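Local coordinates for protein trehalose-6-phosphate phosphatase (Candida albicans, PDB 5DXF) that has an N-terminal region belonging to glycosyltransferase family 20, a GT-B clan module built from two Rossmann-like halves, at residues L419-S432 with F444-S458. Numbering follows the deposited sequence.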
loop_
_atom_site.group_PDB
_atom_site.type_symbol
_atom_site.label_atom_id
_atom_site.label_comp_id
_atom_site.label_asym_id
_atom_site.label_seq_id
_atom_site.Cartn_x
_atom_site.Cartn_y
_atom_site.Cartn_z
ATOM N N LEU A 419 1.334 14.036 9.841
ATOM C CA LEU A 419 1.165 13.501 11.189
ATOM C C LEU A 419 0.373 14.451 12.079
ATOM O O LEU A 419 -0.458 14.012 12.878
ATOM C CB LEU A 419 2.523 13.212 11.823
ATOM C CG LEU A 419 3.340 12.141 11.104
ATOM C CD1 LEU A 419 4.554 11.763 11.927
ATOM C CD2 LEU A 419 2.481 10.921 10.820
ATOM N N ALA A 420 0.643 15.749 11.942
ATOM C CA ALA A 420 -0.170 16.768 12.594
ATOM C C ALA A 420 -1.624 16.524 12.255
ATOM O O ALA A 420 -2.443 16.319 13.141
ATOM C CB ALA A 420 0.240 18.158 12.157
ATOM N N LEU A 421 -1.925 16.541 10.957
ATOM C CA LEU A 421 -3.277 16.298 10.453
ATOM C C LEU A 421 -3.942 15.072 11.087
ATOM O O LEU A 421 -5.104 15.134 11.501
ATOM C CB LEU A 421 -3.251 16.155 8.924
ATOM C CG LEU A 421 -3.105 17.450 8.113
ATOM C CD1 LEU A 421 -2.770 17.151 6.659
ATOM C CD2 LEU A 421 -4.370 18.288 8.213
ATOM N N LEU A 422 -3.210 13.967 11.175
ATOM C CA LEU A 422 -3.756 12.766 11.799
ATOM C C LEU A 422 -4.036 12.977 13.286
ATOM O O LEU A 422 -5.071 12.540 13.791
ATOM C CB LEU A 422 -2.812 11.579 11.610
ATOM C CG LEU A 422 -2.667 11.073 10.173
ATOM C CD1 LEU A 422 -1.778 9.840 10.121
ATOM C CD2 LEU A 422 -4.030 10.783 9.557
ATOM N N ARG A 423 -3.128 13.652 13.985
ATOM C CA ARG A 423 -3.304 13.894 15.416
ATOM C C ARG A 423 -4.475 14.834 15.733
ATOM O O ARG A 423 -5.227 14.583 16.674
ATOM C CB ARG A 423 -2.012 14.446 16.027
ATOM C CG ARG A 423 -1.029 13.374 16.481
ATOM C CD ARG A 423 0.151 13.981 17.222
ATOM N NE ARG A 423 -0.274 14.702 18.417
ATOM C CZ ARG A 423 0.502 15.525 19.116
ATOM N NH1 ARG A 423 1.756 15.739 18.741
ATOM N NH2 ARG A 423 0.021 16.137 20.189
ATOM N N VAL A 424 -4.643 15.904 14.958
ATOM C CA VAL A 424 -5.723 16.856 15.225
ATOM C C VAL A 424 -7.081 16.269 14.834
ATOM O O VAL A 424 -8.129 16.777 15.233
ATOM C CB VAL A 424 -5.519 18.198 14.465
ATOM C CG1 VAL A 424 -6.452 19.290 15.005
ATOM C CG2 VAL A 424 -4.071 18.663 14.556
ATOM N N ALA A 425 -7.060 15.189 14.061
ATOM C CA ALA A 425 -8.292 14.594 13.550
ATOM C C ALA A 425 -9.243 14.132 14.654
ATOM O O ALA A 425 -8.832 13.471 15.611
ATOM C CB ALA A 425 -7.964 13.433 12.638
ATOM N N ASP A 426 -10.509 14.502 14.531
ATOM C CA ASP A 426 -11.544 13.994 15.398
ATOM C C ASP A 426 -12.164 12.738 14.795
ATOM O O ASP A 426 -12.893 12.016 15.451
ATOM C CB ASP A 426 -12.610 15.063 15.633
ATOM C CG ASP A 426 -12.054 16.313 16.302
ATOM O OD1 ASP A 426 -11.695 16.257 17.498
ATOM O OD2 ASP A 426 -11.984 17.356 15.628
ATOM N N LEU A 427 -11.866 12.496 13.526
ATOM C CA LEU A 427 -12.357 11.319 12.827
ATOM C C LEU A 427 -11.400 10.868 11.740
ATOM O O LEU A 427 -10.697 11.666 11.155
ATOM C CB LEU A 427 -13.717 11.608 12.204
ATOM C CG LEU A 427 -14.718 10.467 12.090
ATOM C CD1 LEU A 427 -15.652 10.692 10.927
ATOM C CD2 LEU A 427 -14.038 9.125 11.952
ATOM N N ALA A 428 -11.395 9.582 11.463
ATOM C CA ALA A 428 -10.709 9.056 10.320
ATOM C C ALA A 428 -11.734 8.245 9.569
ATOM O O ALA A 428 -12.492 7.517 10.171
ATOM C CB ALA A 428 -9.555 8.187 10.749
ATOM N N LEU A 429 -11.780 8.396 8.257
ATOM C CA LEU A 429 -12.725 7.633 7.443
ATOM C C LEU A 429 -12.008 6.954 6.281
ATOM O O LEU A 429 -11.473 7.618 5.394
ATOM C CB LEU A 429 -13.855 8.534 6.922
ATOM C CG LEU A 429 -14.999 7.884 6.135
ATOM C CD1 LEU A 429 -15.488 6.626 6.839
ATOM C CD2 LEU A 429 -16.149 8.871 5.938
ATOM N N ILE A 430 -11.992 5.624 6.298
ATOM C CA ILE A 430 -11.412 4.851 5.204
ATOM C C ILE A 430 -12.523 4.132 4.446
ATOM O O ILE A 430 -13.256 3.335 5.031
ATOM C CB ILE A 430 -10.374 3.829 5.712
ATOM C CG1 ILE A 430 -9.341 4.514 6.610
ATOM C CG2 ILE A 430 -9.702 3.114 4.549
ATOM C CD1 ILE A 430 -8.660 5.699 5.962
ATOM N N THR A 431 -12.643 4.418 3.151
ATOM C CA THR A 431 -13.752 3.920 2.334
ATOM C C THR A 431 -13.259 3.121 1.130
ATOM O O THR A 431 -13.957 3.002 0.123
ATOM C CB THR A 431 -14.632 5.079 1.834
ATOM O OG1 THR A 431 -13.802 6.066 1.207
ATOM C CG2 THR A 431 -15.368 5.724 2.991
ATOM N N SER A 432 -12.052 2.578 1.248
ATOM C CA SER A 432 -11.410 1.853 0.156
ATOM C C SER A 432 -12.287 0.749 -0.427
ATOM O O SER A 432 -12.830 -0.075 0.307
ATOM C CB SER A 432 -10.090 1.260 0.639
ATOM O OG SER A 432 -9.159 2.284 0.942
ATOM N N PHE A 444 -2.994 6.453 11.745
ATOM C CA PHE A 444 -3.995 7.240 12.458
ATOM C C PHE A 444 -4.220 6.702 13.867
ATOM O O PHE A 444 -4.273 7.471 14.835
ATOM C CB PHE A 444 -5.315 7.251 11.683
ATOM C CG PHE A 444 -6.482 7.781 12.470
ATOM C CD1 PHE A 444 -6.702 9.146 12.578
ATOM C CD2 PHE A 444 -7.369 6.913 13.094
ATOM C CE1 PHE A 444 -7.779 9.638 13.297
ATOM C CE2 PHE A 444 -8.446 7.395 13.817
ATOM C CZ PHE A 444 -8.653 8.761 13.916
ATOM N N VAL A 445 -4.360 5.383 13.976
ATOM C CA VAL A 445 -4.575 4.752 15.273
ATOM C C VAL A 445 -3.402 5.047 16.203
ATOM O O VAL A 445 -3.604 5.345 17.383
ATOM C CB VAL A 445 -4.778 3.223 15.146
ATOM C CG1 VAL A 445 -4.779 2.570 16.514
ATOM C CG2 VAL A 445 -6.078 2.917 14.421
ATOM N N ILE A 446 -2.179 4.982 15.674
ATOM C CA ILE A 446 -1.015 5.369 16.473
ATOM C C ILE A 446 -1.124 6.827 16.922
ATOM O O ILE A 446 -0.891 7.155 18.090
ATOM C CB ILE A 446 0.314 5.197 15.705
ATOM C CG1 ILE A 446 0.605 3.724 15.429
ATOM C CG2 ILE A 446 1.463 5.813 16.489
ATOM C CD1 ILE A 446 1.936 3.510 14.758
ATOM N N CYS A 447 -1.493 7.692 15.984
ATOM C CA CYS A 447 -1.568 9.127 16.240
ATOM C C CYS A 447 -2.686 9.503 17.203
ATOM O O CYS A 447 -2.726 10.629 17.697
ATOM C CB CYS A 447 -1.754 9.890 14.925
ATOM S SG CYS A 447 -0.292 9.935 13.865
ATOM N N GLN A 448 -3.597 8.570 17.463
ATOM C CA GLN A 448 -4.734 8.866 18.326
ATOM C C GLN A 448 -4.668 8.208 19.697
ATOM O O GLN A 448 -5.661 8.210 20.417
ATOM C CB GLN A 448 -6.037 8.446 17.641
ATOM C CG GLN A 448 -6.417 9.323 16.475
ATOM C CD GLN A 448 -6.581 10.774 16.870
ATOM O OE1 GLN A 448 -7.009 11.081 17.981
ATOM N NE2 GLN A 448 -6.242 11.676 15.960
ATOM N N LYS A 449 -3.519 7.654 20.071
ATOM C CA LYS A 449 -3.433 6.919 21.332
ATOM C C LYS A 449 -3.735 7.808 22.539
ATOM O O LYS A 449 -4.328 7.349 23.514
ATOM C CB LYS A 449 -2.053 6.259 21.496
ATOM C CG LYS A 449 -1.003 7.115 22.190
ATOM C CD LYS A 449 0.380 6.474 22.135
ATOM C CE LYS A 449 0.741 5.742 23.428
ATOM N NZ LYS A 449 2.183 5.337 23.466
ATOM N N TYR A 450 -3.352 9.077 22.474
ATOM C CA TYR A 450 -3.602 9.975 23.591
ATOM C C TYR A 450 -4.922 10.712 23.403
ATOM O O TYR A 450 -5.618 11.019 24.371
ATOM C CB TYR A 450 -2.448 10.969 23.751
ATOM C CG TYR A 450 -1.102 10.317 23.973
ATOM C CD1 TYR A 450 -0.026 10.600 23.143
ATOM C CD2 TYR A 450 -0.906 9.415 25.011
ATOM C CE1 TYR A 450 1.212 10.009 23.344
ATOM C CE2 TYR A 450 0.326 8.817 25.220
ATOM C CZ TYR A 450 1.381 9.118 24.384
ATOM O OH TYR A 450 2.606 8.526 24.590
ATOM N N ASN A 451 -5.274 10.971 22.152
ATOM C CA ASN A 451 -6.464 11.748 21.844
ATOM C C ASN A 451 -7.727 10.895 21.686
ATOM O O ASN A 451 -8.835 11.361 21.960
ATOM C CB ASN A 451 -6.220 12.579 20.576
ATOM C CG ASN A 451 -7.298 13.609 20.346
ATOM O OD1 ASN A 451 -7.655 13.914 19.212
ATOM N ND2 ASN A 451 -7.832 14.151 21.437
ATOM N N ASN A 452 -7.544 9.653 21.249
ATOM C CA ASN A 452 -8.623 8.662 21.160
ATOM C C ASN A 452 -9.754 8.998 20.194
ATOM O O ASN A 452 -10.919 8.751 20.496
ATOM C CB ASN A 452 -9.231 8.401 22.547
ATOM C CG ASN A 452 -8.204 7.961 23.568
ATOM O OD1 ASN A 452 -7.594 6.899 23.438
ATOM N ND2 ASN A 452 -8.026 8.767 24.606
ATOM N N SER A 453 -9.424 9.547 19.030
ATOM C CA SER A 453 -10.448 9.808 18.024
ATOM C C SER A 453 -10.794 8.535 17.243
ATOM O O SER A 453 -9.914 7.727 16.938
ATOM C CB SER A 453 -9.999 10.919 17.072
ATOM O OG SER A 453 -10.071 12.184 17.707
ATOM N N PRO A 454 -12.091 8.352 16.930
ATOM C CA PRO A 454 -12.604 7.149 16.262
ATOM C C PRO A 454 -12.164 6.958 14.806
ATOM O O PRO A 454 -11.955 7.909 14.034
ATOM C CB PRO A 454 -14.126 7.334 16.331
ATOM C CG PRO A 454 -14.329 8.790 16.470
ATOM C CD PRO A 454 -13.180 9.271 17.306
ATOM N N LEU A 455 -12.033 5.684 14.450
ATOM C CA LEU A 455 -11.709 5.268 13.097
ATOM C C LEU A 455 -12.863 4.475 12.499
ATOM O O LEU A 455 -13.333 3.500 13.089
ATOM C CB LEU A 455 -10.432 4.427 13.086
ATOM C CG LEU A 455 -10.192 3.617 11.811
ATOM C CD1 LEU A 455 -9.857 4.534 10.645
ATOM C CD2 LEU A 455 -9.100 2.580 12.024
ATOM N N ILE A 456 -13.326 4.906 11.332
ATOM C CA ILE A 456 -14.338 4.166 10.593
ATOM C C ILE A 456 -13.683 3.485 9.397
ATOM O O ILE A 456 -12.967 4.120 8.615
ATOM C CB ILE A 456 -15.485 5.074 10.122
ATOM C CG1 ILE A 456 -16.059 5.857 11.302
ATOM C CG2 ILE A 456 -16.576 4.247 9.458
ATOM C CD1 ILE A 456 -17.273 6.687 10.945
ATOM N N LEU A 457 -13.931 2.186 9.268
ATOM C CA LEU A 457 -13.210 1.353 8.319
ATOM C C LEU A 457 -14.151 0.643 7.353
ATOM O O LEU A 457 -15.170 0.077 7.757
ATOM C CB LEU A 457 -12.353 0.330 9.071
ATOM C CG LEU A 457 -10.975 0.022 8.490
ATOM C CD1 LEU A 457 -10.208 1.313 8.293
ATOM C CD2 LEU A 457 -10.205 -0.922 9.402
ATOM N N SER A 458 -13.806 0.692 6.071
ATOM C CA SER A 458 -14.546 -0.038 5.052
ATOM C C SER A 458 -14.328 -1.522 5.284
ATOM O O SER A 458 -13.226 -1.943 5.630
ATOM C CB SER A 458 -14.095 0.366 3.645
ATOM O OG SER A 458 -14.638 -0.496 2.660
#
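Ala428 and Ile456 lie on neighbouring parallel strands of a beta-alpha-beta unit, in which helix 439-447 carries the chain from strand 428-430 to strand 455-458. Ile456 bonds through both its N-H and its C=O: its N donates to Ala428 O at 3.0 Å, and its O accepts from Ile430 N at 2.9 Å. Before them, Ala428 N reaches Pro454 O; proline, lacking an N-H, can still accept.

The crossover helix packs on the side bearing Ala428 and Leu455; its end meets helix 415-424, and Gln448 joins the two. Its CB stays beside the carbonyl of Phe444, one turn back. CG, set anti to its own carbonyl carbon (chi1 -71°), covers one face of the Phe444 ring near the rim. The methyl of Ala428 faces the opposite side of the ring, its small size suiting this side of the strand, and Ala425 CB lies at the ring's edge, 3.9 Å from CE1. A bend at chi2 turns CD of Gln448 toward the C-terminal end of helix 415-424. NE2 then donates to Arg423 O at 3.2 Å, from above the carbonyl plane, and makes a weaker, bent bond to Leu422 O. OE1 accepts Ser453 N at 3.0 Å, so one buried amide ties a helix end to the loop leading into strand 455-458. Ser453 OG donates to Ala425 O, lying in the plane of that carbonyl and using one of its lone pairs.

On the sheet's other face, branched aliphatic side chains fill the buried side of the strands: Leu429 CD1 leans on Ile456 CB at 3.6 Å. Backbone bonds of Asp426 with Leu333 and Leu427 with Val335 tie this edge to strand 332-339. At the end of strand 455-458, Ser458 OG donates to Ser432 O, just past strand 428-430, at 3.0 Å.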